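Local coordinates for protein endo-1,4-beta-xylanase (Pseudoalteromonas haloplanktis, PDB 1H12) that hydrolyses beta-1,4 linkages within xylan chains, as a cold-adapted endo-acting glycoside hydrolase of family 8, at residues 282-285 with 286-289; 310-313 with 314-318; 338-342 with 343-347; 379-382 with 383-387. One frame throughout, in Å; residues are numbered along the deposited sequence. Where two conformers were deposited one is given.

Contact 1 of 4, residues 282-285 with 286-289; sequences AWRV and IMNV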
loop_
_atom_site.group_PDB
_atom_site.type_symbol
_atom_site.label_atom_id
_atom_site.label_comp_id
_atom_site.label_asym_id
_atom_site.label_seq_id
_atom_site.Cartn_x
_atom_site.Cartn_y
_atom_site.Cartn_z
ATOM N N ALA A 282 0.079 -9.318 3.692
ATOM C CA ALA A 282 1.361 -9.364 4.372
ATOM C C ALA A 282 2.516 -9.047 3.480
ATOM O O ALA A 282 3.546 -8.549 3.953
ATOM C CB ALA A 282 1.536 -10.683 5.083
ATOM N N TRP A 283 2.416 -9.312 2.181
ATOM C CA TRP A 283 3.457 -8.952 1.236
ATOM C C TRP A 283 3.912 -7.508 1.429
ATOM O O TRP A 283 5.082 -7.192 1.219
ATOM C CB TRP A 283 3.027 -9.037 -0.218
ATOM C CG TRP A 283 2.688 -10.384 -0.793
ATOM C CD1 TRP A 283 2.756 -11.625 -0.211
ATOM C CD2 TRP A 283 2.192 -10.591 -2.114
ATOM N NE1 TRP A 283 2.337 -12.564 -1.105
ATOM C CE2 TRP A 283 1.970 -11.946 -2.272
ATOM C CE3 TRP A 283 1.920 -9.735 -3.188
ATOM C CZ2 TRP A 283 1.470 -12.448 -3.455
ATOM C CZ3 TRP A 283 1.446 -10.222 -4.341
ATOM C CH2 TRP A 283 1.199 -11.564 -4.470
ATOM N N ARG A 284 2.947 -6.630 1.710
ATOM C CA ARG A 284 3.235 -5.207 1.724
ATOM C C ARG A 284 3.968 -4.746 2.971
ATOM O O ARG A 284 4.452 -3.620 2.985
ATOM C CB ARG A 284 1.908 -4.397 1.586
ATOM C CG ARG A 284 1.164 -4.688 0.303
ATOM C CD ARG A 284 0.065 -3.689 0.019
ATOM N NE ARG A 284 -1.025 -3.589 0.989
ATOM C CZ ARG A 284 -2.103 -4.349 0.994
ATOM N NH1 ARG A 284 -2.185 -5.406 0.234
ATOM N NH2 ARG A 284 -3.108 -4.027 1.736
ATOM N N VAL A 285 4.028 -5.568 3.997
ATOM C CA VAL A 285 4.630 -5.122 5.246
ATOM C C VAL A 285 6.081 -4.713 5.058
ATOM O O VAL A 285 6.455 -3.597 5.440
ATOM C CB VAL A 285 4.473 -6.148 6.359
ATOM C CG1 VAL A 285 5.153 -5.672 7.621
ATOM C CG2 VAL A 285 3.010 -6.461 6.642
ATOM N N ILE A 286 6.931 -5.574 4.497
ATOM C CA ILE A 286 8.321 -5.159 4.368
ATOM C C ILE A 286 8.516 -4.053 3.310
ATOM O O ILE A 286 9.463 -3.282 3.403
ATOM C CB ILE A 286 9.317 -6.299 4.232
ATOM C CG1 ILE A 286 9.163 -7.104 2.921
ATOM C CG2 ILE A 286 9.275 -7.174 5.490
ATOM C CD1 ILE A 286 10.291 -8.118 2.707
ATOM N N MET A 287 7.588 -3.944 2.359
ATOM C CA MET A 287 7.556 -2.778 1.485
ATOM C C MET A 287 7.375 -1.494 2.326
ATOM O O MET A 287 8.095 -0.513 2.115
ATOM C CB MET A 287 6.423 -2.922 0.475
ATOM C CG MET A 287 6.279 -1.844 -0.509
ATOM S SD MET A 287 4.861 -2.090 -1.554
ATOM C CE MET A 287 3.508 -1.959 -0.717
ATOM N N ASN A 288 6.418 -1.531 3.243
ATOM C CA ASN A 288 6.165 -0.403 4.113
ATOM C C ASN A 288 7.346 -0.101 5.020
ATOM O O ASN A 288 7.619 1.057 5.323
ATOM C CB ASN A 288 4.935 -0.652 4.957
ATOM C CG ASN A 288 3.655 -0.758 4.186
ATOM O OD1 ASN A 288 3.534 -0.231 3.060
ATOM N ND2 ASN A 288 2.660 -1.400 4.789
ATOM N N VAL A 289 8.035 -1.136 5.491
ATOM C CA VAL A 289 9.240 -0.951 6.312
ATOM C C VAL A 289 10.326 -0.243 5.476
ATOM O O VAL A 289 10.979 0.668 5.974
ATOM C CB VAL A 289 9.707 -2.279 6.904
ATOM C CG1 VAL A 289 11.034 -2.122 7.631
ATOM C CG2 VAL A 289 8.680 -2.849 7.851
HETATM O O HOH W 1 6.283 -8.450 4.081
#
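Arg284 and Asn288 are tied together through the helix backbone, where Asn288 N donates to Arg284 O over 2.9 Å. One residue further on, Val289 N gives the same kind of bond to Val285 O. At the start of the turn Val285 N bonds directly to Ala282 O at 3.0 Å. A water bridges Ile286 N (3.0 Å) and Ala282 O (2.7 Å), where an i to i+4 backbone bond would otherwise run.

The polar side chains find partners in neighbouring parts of the buried core. The Arg284 guanidinium is gripped by Asp144, Glu78 and the Tyr381 hydroxyl. With its CG beside the backbone N (chi1 -65°), Asn288 folds its amide back over Arg284 O, CG being 3.2 Å from that oxygen, while ND2 bonds Ser202 O.

Among the non-polar contacts, Arg284 and Met287 run side by side, with Met287 CE lying 3.7 Å from Arg284 CB, although the methionine was modelled in two conformers and this detail is provisional. Val289 CG2 rests against Val285 O at 3.4 Å. This is a buried helix N-terminus, its opening turn closed by a direct backbone bond and supplemented by a bridging water, in the (alpha/alpha)6 barrel expected for family 8.

Contact 2 of 4, residues 310-313 with 314-318; sequences LGFL and SYAKT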
loop_
_atom_site.group_PDB
_atom_site.type_symbol
_atom_site.label_atom_id
_atom_site.label_comp_id
_atom_site.label_asym_id
_atom_site.label_seq_id
_atom_site.Cartn_x
_atom_site.Cartn_y
_atom_site.Cartn_z
ATOM N N LEU A 310 13.607 -11.303 4.099
ATOM C CA LEU A 310 14.230 -11.645 2.818
ATOM C C LEU A 310 15.087 -12.896 2.949
ATOM O O LEU A 310 15.129 -13.740 2.054
ATOM C CB LEU A 310 15.038 -10.474 2.259
ATOM C CG LEU A 310 14.222 -9.235 1.899
ATOM C CD1 LEU A 310 15.185 -8.174 1.364
ATOM C CD2 LEU A 310 13.190 -9.498 0.874
ATOM N N GLY A 311 15.773 -13.027 4.078
ATOM C CA GLY A 311 16.546 -14.235 4.329
ATOM C C GLY A 311 15.671 -15.461 4.340
ATOM O O GLY A 311 16.058 -16.517 3.774
ATOM N N PHE A 312 14.520 -15.397 4.983
ATOM C CA PHE A 312 13.612 -16.538 4.963
ATOM C C PHE A 312 13.162 -16.849 3.545
ATOM O O PHE A 312 13.136 -18.004 3.126
ATOM C CB PHE A 312 12.372 -16.325 5.847
ATOM C CG PHE A 312 11.407 -17.456 5.673
ATOM C CD1 PHE A 312 11.613 -18.653 6.337
ATOM C CD2 PHE A 312 10.380 -17.373 4.747
ATOM C CE1 PHE A 312 10.756 -19.767 6.054
ATOM C CE2 PHE A 312 9.564 -18.442 4.493
ATOM C CZ PHE A 312 9.753 -19.643 5.138
ATOM N N LEU A 313 12.783 -15.822 2.772
ATOM C CA LEU A 313 12.307 -16.091 1.429
ATOM C C LEU A 313 13.395 -16.746 0.566
ATOM O O LEU A 313 13.116 -17.649 -0.225
ATOM C CB LEU A 313 11.746 -14.834 0.801
ATOM C CG LEU A 313 10.459 -14.311 1.486
ATOM C CD1 LEU A 313 10.091 -12.959 0.825
ATOM C CD2 LEU A 313 9.293 -15.258 1.309
ATOM N N SER A 314 14.618 -16.264 0.718
ATOM C CA SER A 314 15.711 -16.932 -0.036
ATOM C C SER A 314 15.874 -18.374 0.379
ATOM O O SER A 314 16.078 -19.253 -0.499
ATOM C CB SER A 314 16.963 -16.098 0.312
ATOM O OG SER A 314 18.038 -16.364 -0.535
ATOM N N TYR A 315 15.850 -18.616 1.673
ATOM C CA TYR A 315 15.914 -20.001 2.151
ATOM C C TYR A 315 14.731 -20.838 1.641
ATOM O O TYR A 315 14.928 -21.990 1.218
ATOM C CB TYR A 315 15.905 -19.906 3.690
ATOM C CG TYR A 315 16.046 -21.211 4.404
ATOM C CD1 TYR A 315 17.270 -21.858 4.459
ATOM C CD2 TYR A 315 14.961 -21.808 5.031
ATOM C CE1 TYR A 315 17.420 -23.029 5.108
ATOM C CE2 TYR A 315 15.128 -23.059 5.694
ATOM C CZ TYR A 315 16.371 -23.621 5.715
ATOM O OH TYR A 315 16.601 -24.817 6.376
ATOM N N ALA A 316 13.551 -20.276 1.647
ATOM C CA ALA A 316 12.380 -20.998 1.214
ATOM C C ALA A 316 12.482 -21.358 -0.263
ATOM O O ALA A 316 12.030 -22.441 -0.670
ATOM C CB ALA A 316 11.130 -20.158 1.477
ATOM N N LYS A 317 13.047 -20.474 -1.073
ATOM C CA LYS A 317 13.282 -20.758 -2.477
ATOM C C LYS A 317 14.236 -21.947 -2.659
ATOM O O LYS A 317 14.015 -22.798 -3.544
ATOM C CB LYS A 317 13.848 -19.511 -3.153
ATOM C CG LYS A 317 14.242 -19.685 -4.595
ATOM C CD LYS A 317 14.660 -18.347 -5.204
ATOM C CE LYS A 317 15.247 -18.494 -6.569
ATOM N NZ LYS A 317 15.571 -17.157 -7.094
ATOM N N THR A 318 15.276 -22.038 -1.818
ATOM C CA THR A 318 16.184 -23.181 -1.933
ATOM C C THR A 318 15.516 -24.499 -1.581
ATOM O O THR A 318 15.995 -25.550 -1.983
ATOM C CB THR A 318 17.460 -23.025 -1.093
ATOM O OG1 THR A 318 17.197 -23.170 0.301
ATOM C CG2 THR A 318 18.208 -21.732 -1.394
#
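Phe312 reaches forward along its helix to Ala316, and this is where the contact is most closely packed. The ring is carried there with CG opposite the backbone N (chi1 174°), which brings CE2 to 3.8 Å from the Ala316 methyl carbon CB; the methyl meets the ring obliquely. Beneath this pair runs a short backbone bond, Ala316 N to Phe312 O at 2.7 Å. The neighbouring rungs are longer: Tyr315 N to Gly311 O at 3.0 Å and Lys317 N to Leu313 O at 3.0 Å. Leu310 and Leu313 press on Asn348 of helix 342-351, and these two leucines, buried like Ala316, mark the flank of the helix that faces the protein interior. Phe312 stands at the margin of that flank, partly exposed, and meets Tyr329 edge-to-face.

The other flank is looser. Ser314 and Tyr315 were each modelled in two conformers, and the Tyr315 ring extends off the helix, away from residues 310-313. Lys317 stretches out fully extended to a salt bridge with Glu367. At the last residue of the helix, Thr318 OG1 turns back and donates to Tyr315 O at 2.7 Å, occupying a carbonyl of the final turn. The whole is an amphipathic C-terminal end of helix 300-318, with one apolar side against the body of the enzyme and the other toward solvent.

Contact 3 of 4, residues 338-342 with 343-347; sequences GCAGE and GQKAA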
loop_
_atom_site.group_PDB
_atom_site.type_symbol
_atom_site.label_atom_id
_atom_site.label_comp_id
_atom_site.label_asym_id
_atom_site.label_seq_id
_atom_site.Cartn_x
_atom_site.Cartn_y
_atom_site.Cartn_z
ATOM N N GLY A 338 1.264 -20.850 -5.278
ATOM C CA GLY A 338 1.946 -20.349 -6.435
ATOM C C GLY A 338 3.263 -19.673 -6.145
ATOM O O GLY A 338 3.452 -19.082 -5.068
ATOM N N CYS A 339 4.149 -19.730 -7.108
ATOM C CA CYS A 339 5.350 -18.968 -7.082
ATOM C C CYS A 339 5.055 -17.480 -6.980
ATOM O O CYS A 339 4.077 -16.988 -7.515
ATOM C CB CYS A 339 6.237 -19.212 -8.307
ATOM S SG CYS A 339 7.009 -20.847 -8.364
ATOM N N ALA A 340 5.960 -16.743 -6.342
ATOM C CA ALA A 340 5.829 -15.295 -6.246
ATOM C C ALA A 340 5.560 -14.687 -7.592
ATOM O O ALA A 340 6.273 -14.896 -8.548
ATOM C CB ALA A 340 7.089 -14.699 -5.711
ATOM N N GLY A 341 4.595 -13.825 -7.627
ATOM C CA GLY A 341 4.372 -13.012 -8.833
ATOM C C GLY A 341 5.022 -11.650 -8.758
ATOM O O GLY A 341 5.837 -11.362 -7.892
ATOM N N GLU A 342 4.664 -10.828 -9.710
ATOM C CA GLU A 342 5.349 -9.583 -9.873
ATOM C C GLU A 342 5.146 -8.649 -8.694
ATOM O O GLU A 342 6.045 -7.902 -8.324
ATOM C CB GLU A 342 4.953 -8.864 -11.158
ATOM C CG GLU A 342 5.147 -9.668 -12.447
ATOM C CD GLU A 342 3.962 -10.442 -12.881
ATOM O OE1 GLU A 342 3.051 -10.694 -12.069
ATOM O OE2 GLU A 342 3.919 -10.794 -14.089
ATOM N N GLY A 343 3.936 -8.660 -8.118
ATOM C CA GLY A 343 3.654 -7.735 -7.024
ATOM C C GLY A 343 4.446 -8.057 -5.767
ATOM O O GLY A 343 4.877 -7.164 -5.049
ATOM N N GLN A 344 4.615 -9.352 -5.501
ATOM C CA GLN A 344 5.385 -9.778 -4.351
ATOM C C GLN A 344 6.841 -9.429 -4.549
ATOM O O GLN A 344 7.530 -8.927 -3.632
ATOM C CB GLN A 344 5.147 -11.263 -4.109
ATOM C CG GLN A 344 5.677 -11.779 -2.805
ATOM C CD GLN A 344 5.495 -13.245 -2.628
ATOM O OE1 GLN A 344 4.973 -13.923 -3.530
ATOM N NE2 GLN A 344 5.944 -13.770 -1.471
ATOM N N LYS A 345 7.360 -9.693 -5.760
ATOM C CA LYS A 345 8.724 -9.316 -6.067
ATOM C C LYS A 345 8.924 -7.795 -5.988
ATOM O O LYS A 345 9.974 -7.332 -5.546
ATOM C CB LYS A 345 9.097 -9.835 -7.448
ATOM C CG LYS A 345 9.199 -11.321 -7.521
ATOM C CD LYS A 345 9.510 -11.854 -8.910
ATOM C CE LYS A 345 9.819 -13.354 -8.905
ATOM N NZ LYS A 345 9.923 -13.890 -10.300
ATOM N N ALA A 346 7.922 -7.046 -6.387
ATOM C CA ALA A 346 7.952 -5.583 -6.303
ATOM C C ALA A 346 8.005 -5.102 -4.834
ATOM O O ALA A 346 8.819 -4.253 -4.481
ATOM C CB ALA A 346 6.700 -5.024 -7.010
ATOM N N ALA A 347 7.158 -5.661 -3.991
ATOM C CA ALA A 347 7.151 -5.335 -2.577
ATOM C C ALA A 347 8.517 -5.596 -1.977
ATOM O O ALA A 347 9.042 -4.802 -1.208
ATOM C CB ALA A 347 6.080 -6.118 -1.865
HETATM O O HOH W 2 7.246 -13.705 -11.022
#
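Gly341 occupies the N-cap position of helix 342-351, and its carbonyl O receives Lys345 N at 3.1 Å in a nearly straight bond (171° at the hydrogen); Ala346 N follows with a bond to Glu342 O at 2.8 Å.

Two side chains of the first turn reach back over the incoming loop. Gln344 starts out with CG opposite its backbone N (chi1 -169°) and continues extended, which sets OE1 close against Ala340, 3.1 Å from CB. The other end of the same amide, NE2, is held by Glu326 O and Tyr278 OH. Replacing Gln344 by an alanine would probably leave Glu326 O and Tyr278 OH without this donor and open a gap beside the Ala340 methyl. Lys345 runs out straight past the cap, its CG 3.4 Å from Gly341 O, and ends at a water that accepts from Lys345 NZ at 2.8 Å and donates to Ala340 O at 2.9 Å.

Glu342 departs in another direction, its chain bent at chi2 (92°), and together with Gly341 lines the xylose pocket. Upstream, the Cys339–Cys324 disulfide anchors the loop. Cap bond and water bridge thus tie loop to helix, while the Gln344 amide joins the helix to Glu326 and Tyr278 and packs OE1 on Ala340, which is consistent with a well-defined backbone just where Gly341 and Glu342 meet the sugar.

Contact 4 of 4, residues 379-382 with 383-387; sequences RYYN and GSLYM. With XYP (beta-D-xylopyranose), chain B.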
loop_
_atom_site.group_PDB
_atom_site.type_symbol
_atom_site.label_atom_id
_atom_site.label_comp_id
_atom_site.label_asym_id
_atom_site.label_seq_id
_atom_site.Cartn_x
_atom_site.Cartn_y
_atom_site.Cartn_z
ATOM N N ARG A 379 -3.338 -9.212 -13.060
ATOM C CA ARG A 379 -2.597 -7.996 -13.070
ATOM C C ARG A 379 -3.061 -6.935 -12.089
ATOM O O ARG A 379 -2.332 -5.966 -11.879
ATOM C CB ARG A 379 -2.483 -7.411 -14.475
ATOM C CG ARG A 379 -3.772 -6.829 -15.013
ATOM C CD ARG A 379 -3.551 -6.270 -16.389
ATOM N NE ARG A 379 -4.668 -5.601 -17.001
ATOM C CZ ARG A 379 -5.572 -6.185 -17.744
ATOM N NH1 ARG A 379 -5.602 -7.545 -17.849
ATOM N NH2 ARG A 379 -6.434 -5.446 -18.387
ATOM N N TYR A 380 -4.264 -7.023 -11.524
ATOM C CA TYR A 380 -4.665 -5.970 -10.575
ATOM C C TYR A 380 -3.713 -5.851 -9.438
ATOM O O TYR A 380 -3.180 -4.800 -9.148
ATOM C CB TYR A 380 -6.100 -6.204 -10.085
ATOM C CG TYR A 380 -6.390 -5.415 -8.808
ATOM C CD1 TYR A 380 -6.672 -4.082 -8.831
ATOM C CD2 TYR A 380 -6.384 -6.061 -7.585
ATOM C CE1 TYR A 380 -6.900 -3.373 -7.663
ATOM C CE2 TYR A 380 -6.616 -5.355 -6.392
ATOM C CZ TYR A 380 -6.856 -3.993 -6.451
ATOM O OH TYR A 380 -7.084 -3.261 -5.292
ATOM N N TYR A 381 -3.513 -6.927 -8.705
ATOM C CA TYR A 381 -2.731 -6.745 -7.496
ATOM C C TYR A 381 -1.246 -6.707 -7.853
ATOM O O TYR A 381 -0.490 -5.794 -7.354
ATOM C CB TYR A 381 -3.065 -7.721 -6.427
ATOM C CG TYR A 381 -2.389 -7.514 -5.074
ATOM C CD1 TYR A 381 -2.382 -6.316 -4.435
ATOM C CD2 TYR A 381 -1.738 -8.543 -4.405
ATOM C CE1 TYR A 381 -1.712 -6.122 -3.252
ATOM C CE2 TYR A 381 -1.196 -8.407 -3.216
ATOM C CZ TYR A 381 -1.137 -7.141 -2.608
ATOM O OH TYR A 381 -0.478 -6.897 -1.415
ATOM N N ASN A 382 -0.817 -7.592 -8.771
ATOM C CA ASN A 382 0.568 -7.553 -9.240
ATOM C C ASN A 382 0.945 -6.229 -9.866
ATOM O O ASN A 382 2.007 -5.684 -9.583
ATOM C CB ASN A 382 0.839 -8.702 -10.194
ATOM C CG ASN A 382 0.874 -10.064 -9.476
ATOM O OD1 ASN A 382 0.210 -11.041 -9.971
ATOM N ND2 ASN A 382 1.581 -10.175 -8.451
ATOM N N GLY A 383 0.093 -5.709 -10.733
ATOM C CA GLY A 383 0.355 -4.498 -11.453
ATOM C C GLY A 383 0.269 -3.253 -10.578
ATOM O O GLY A 383 1.036 -2.309 -10.773
ATOM N N SER A 384 -0.643 -3.240 -9.605
ATOM C CA SER A 384 -0.730 -2.096 -8.721
ATOM C C SER A 384 0.550 -1.967 -7.882
ATOM O O SER A 384 1.085 -0.873 -7.698
ATOM C CB SER A 384 -1.923 -2.234 -7.810
ATOM O OG SER A 384 -3.162 -2.102 -8.473
ATOM N N LEU A 385 1.022 -3.088 -7.338
ATOM C CA LEU A 385 2.258 -3.061 -6.573
ATOM C C LEU A 385 3.451 -2.782 -7.439
ATOM O O LEU A 385 4.393 -2.105 -6.999
ATOM C CB LEU A 385 2.463 -4.366 -5.812
ATOM C CG LEU A 385 1.520 -4.584 -4.639
ATOM C CD1 LEU A 385 1.810 -5.947 -3.970
ATOM C CD2 LEU A 385 1.589 -3.498 -3.639
ATOM N N TYR A 386 3.472 -3.309 -8.660
ATOM C CA TYR A 386 4.559 -3.055 -9.591
ATOM C C TYR A 386 4.707 -1.541 -9.839
ATOM O O TYR A 386 5.812 -0.997 -9.820
ATOM C CB TYR A 386 4.265 -3.822 -10.890
ATOM C CG TYR A 386 5.383 -3.721 -11.924
ATOM C CD1 TYR A 386 5.395 -2.738 -12.875
ATOM C CD2 TYR A 386 6.442 -4.616 -11.935
ATOM C CE1 TYR A 386 6.388 -2.614 -13.824
ATOM C CE2 TYR A 386 7.454 -4.504 -12.873
ATOM C CZ TYR A 386 7.429 -3.498 -13.808
ATOM O OH TYR A 386 8.408 -3.380 -14.756
ATOM N N MET A 387 3.586 -0.862 -10.045
ATOM C CA MET A 387 3.596 0.597 -10.243
ATOM C C MET A 387 4.151 1.311 -9.033
ATOM O O MET A 387 5.042 2.154 -9.155
ATOM C CB MET A 387 2.154 1.060 -10.560
ATOM C CG MET A 387 2.009 2.546 -10.771
ATOM S SD MET A 387 2.601 3.196 -12.338
ATOM C CE MET A 387 4.258 3.826 -11.945
HETATM O O1 XYP B . 0.714 -14.281 -13.484
HETATM C C1 XYP B . 0.510 -15.007 -12.259
HETATM C C2 XYP B . 0.684 -14.111 -11.143
HETATM C C3 XYP B . 0.465 -14.729 -9.813
HETATM C C4 XYP B . -0.725 -15.700 -9.867
HETATM C C5 XYP B . -0.680 -16.586 -11.099
HETATM O O2 XYP B . 1.932 -13.415 -11.133
HETATM O O3 XYP B . 0.344 -13.737 -8.795
HETATM O O4 XYP B . -0.879 -16.444 -8.688
HETATM O O5 XYP B . -0.561 -15.758 -12.261
#
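Tyr380 O accepts twice from a single residue: Ser384 OG donates to it at 2.8 Å and Ser384 N at 3.0 Å. The hydroxyl sits beside the backbone N of its own residue (chi1 -70°), which lets it turn back to the same carbonyl. It approaches tilted only 21° from the carbonyl plane, whereas the N-H comes from well above it. The preceding backbone bond is irregular too, Gly383 N meeting Arg379 O at 2.7 Å from above the carbonyl plane. A side-chain carbon on Gly383 would collide with that oxygen.

On another side of the helix Tyr381 and Leu385 form a CH-pi contact. The Leu385 methyl CD1 lies over one face of the Tyr381 ring, 3.8 Å from the centroid and displaced toward the rim, closest to Tyr381 CZ at 3.5 Å. The ring's hydroxyl is hydrogen-bonded to Phe280 O as well as to Arg284, and Trp283 packs against the ring. A leucine in place of Tyr381 would probably leave Phe280 O and Arg284 NH1 without their hydroxyl partner and deprive the Leu385 methyl of its aromatic face.

Asn382, the next residue, belongs to the xylose pocket. The two residues before it, Tyr380 and Tyr381, are each pinned to the following turn, one by a doubly used carbonyl and the other by a covered ring, which probably keeps the start of the helix steady beside the sugar.

The four contacts follow one another along the chain, and contact 1 touches each of the others. Ile286 CD1 packs on Leu310 CD2 of contact 2 at 3.7 Å. Trp283 is shared more widely: its CZ3 lies 3.5 Å from Gln344 N of contact 3, and its CE3 lies 3.4 Å from Tyr381 CE2 of contact 4. Contacts 3 and 4, with centres about 9 Å apart, meet directly where Gly343 O faces Leu385 CD1 at 3.5 Å, and both supply residues to the xylose pocket. The Trp283 side chain comes within about 5 Å of the sugar (nearest atoms). Contact 2 is peripheral, its Leu313 side chain about 14 Å from the xylose.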